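Local coordinates for arsenite methyltransferase (Chlamydomonas reinhardtii, PDB 5EVJ), which probably methylates trivalent arsenic in its glutathione conjugate, using S-adenosylmethionine as methyl donor, to give mono-, di- and trimethylated products, at residues D164-N169 against Y186-P191. The protein carries 15 engineered substitutions. Residues are numbered along the deposited sequence; the frame is centred on the assembly and turned at random.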
# COMPACT_ATOMS: atom_id res chain seq x y z
N ASP A 164 -5.41 4.40 -9.77
CA ASP A 164 -4.05 3.93 -10.00
C ASP A 164 -3.44 3.31 -8.76
O ASP A 164 -2.66 2.40 -8.92
CB ASP A 164 -3.20 5.09 -10.44
CG ASP A 164 -3.72 5.69 -11.76
OD1 ASP A 164 -3.77 4.96 -12.79
OD2 ASP A 164 -4.07 6.89 -11.72
N LEU A 165 -3.81 3.79 -7.55
CA LEU A 165 -3.27 3.34 -6.30
C LEU A 165 -4.44 3.14 -5.42
O LEU A 165 -5.40 3.98 -5.41
CB LEU A 165 -2.41 4.42 -5.57
CG LEU A 165 -0.94 4.56 -5.96
CD1 LEU A 165 -0.17 3.27 -5.70
CD2 LEU A 165 -0.77 4.92 -7.46
N VAL A 166 -4.34 2.08 -4.60
CA VAL A 166 -5.27 1.90 -3.49
C VAL A 166 -4.40 1.86 -2.28
O VAL A 166 -3.43 1.11 -2.27
CB VAL A 166 -6.17 0.63 -3.64
CG1 VAL A 166 -6.96 0.40 -2.39
CG2 VAL A 166 -7.16 0.81 -4.79
N ILE A 167 -4.71 2.67 -1.27
CA ILE A 167 -3.91 2.75 -0.04
C ILE A 167 -4.80 2.58 1.20
O ILE A 167 -6.04 2.82 1.15
CB ILE A 167 -3.04 4.05 0.11
CG1 ILE A 167 -3.88 5.22 0.64
CG2 ILE A 167 -2.18 4.32 -1.15
CD1 ILE A 167 -3.18 6.59 0.58
N SER A 168 -4.15 2.18 2.31
CA SER A 168 -4.86 1.83 3.52
C SER A 168 -3.91 1.85 4.67
O SER A 168 -2.73 1.60 4.52
CB SER A 168 -5.43 0.41 3.43
OG SER A 168 -6.49 0.26 4.36
N ASN A 169 -4.43 2.12 5.87
CA ASN A 169 -3.54 2.21 7.01
C ASN A 169 -4.16 1.54 8.22
O ASN A 169 -4.99 2.14 8.92
CB ASN A 169 -3.19 3.67 7.24
CG ASN A 169 -2.04 3.86 8.20
OD1 ASN A 169 -1.70 2.95 8.95
ND2 ASN A 169 -1.45 5.06 8.21
N TYR A 186 -8.55 -4.94 -5.99
CA TYR A 186 -8.12 -5.50 -7.26
C TYR A 186 -9.02 -5.02 -8.43
O TYR A 186 -8.51 -4.74 -9.55
CB TYR A 186 -8.03 -7.03 -7.21
CG TYR A 186 -7.35 -7.58 -8.41
CD1 TYR A 186 -8.06 -7.87 -9.63
CD2 TYR A 186 -5.97 -7.77 -8.40
CE1 TYR A 186 -7.41 -8.38 -10.76
CE2 TYR A 186 -5.31 -8.29 -9.51
CZ TYR A 186 -6.02 -8.57 -10.68
OH TYR A 186 -5.29 -9.05 -11.75
N ARG A 187 -10.33 -4.94 -8.18
CA ARG A 187 -11.28 -4.62 -9.26
C ARG A 187 -11.16 -3.15 -9.63
O ARG A 187 -11.21 -2.82 -10.79
CB ARG A 187 -12.72 -4.96 -8.83
CG ARG A 187 -13.83 -4.62 -9.85
CD ARG A 187 -15.31 -4.83 -9.32
NE ARG A 187 -15.58 -4.02 -8.11
CZ ARG A 187 -15.84 -2.71 -8.15
NH1 ARG A 187 -16.05 -2.02 -7.02
NH2 ARG A 187 -15.92 -2.08 -9.31
N VAL A 188 -11.05 -2.26 -8.63
CA VAL A 188 -11.02 -0.84 -8.95
C VAL A 188 -9.63 -0.31 -9.46
O VAL A 188 -9.54 0.84 -9.95
CB VAL A 188 -11.50 0.02 -7.76
CG1 VAL A 188 -12.92 -0.42 -7.26
CG2 VAL A 188 -10.46 0.05 -6.66
N LEU A 189 -8.60 -1.15 -9.39
CA LEU A 189 -7.26 -0.79 -9.92
C LEU A 189 -7.24 -0.91 -11.43
O LEU A 189 -7.71 -1.88 -12.03
CB LEU A 189 -6.14 -1.69 -9.33
CG LEU A 189 -5.74 -1.31 -7.89
CD1 LEU A 189 -4.87 -2.39 -7.26
CD2 LEU A 189 -5.05 0.07 -7.90
N ALA A 190 -6.65 0.09 -12.04
CA ALA A 190 -6.36 0.01 -13.43
C ALA A 190 -5.10 -0.84 -13.64
O ALA A 190 -4.26 -0.94 -12.79
CB ALA A 190 -6.09 1.42 -13.94
N PRO A 191 -4.95 -1.40 -14.82
CA PRO A 191 -3.68 -2.08 -15.09
C PRO A 191 -2.45 -1.23 -14.76
O PRO A 191 -2.45 0.01 -14.97
CB PRO A 191 -3.73 -2.42 -16.57
CG PRO A 191 -5.22 -2.32 -16.94
CD PRO A 191 -5.96 -1.54 -15.89
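Val166 meets Val188 and Leu189 through a single methyl group. Val166 CG2 lies 3.8 Å from Leu189 CD2 and 3.9 Å from Val188 CG2. With CG1 anti to the backbone N (chi1 172°), CG2 stands anti to the carbonyl carbon, beside the N. Val166 stands roughly perpendicular to Val188; Leu189 comes in at a slant. Leu88, on the neighbouring strand 86-90, touches both valines and continues this apolar layer.

Leu189 also packs against the backbone of strand 163-169. Leu189 CD2 sits 3.5 Å from Asp164 O and 3.9 Å from Leu165 N, a van der Waals contact with the peptide group. No hydrogen bond joins the two segments.

At the polar margin, Asp164 OD1 is a loose 4.4 Å from Ala190 CB. The other carboxylate oxygen, OD2, accepts a hydrogen bond from the backbone N of Arg86.

Helix 178-188 ends here, and the helical backbone gives way at Leu189. The chain passes through the short strand 189-190, turns a corner at Pro191 and enters strand 193-202, which lies parallel to 163-169 and beside it in the sheet. This is a beta-alpha-beta crossover of the Rossmann-like methyltransferase fold, with the helix end packed on the central sheet.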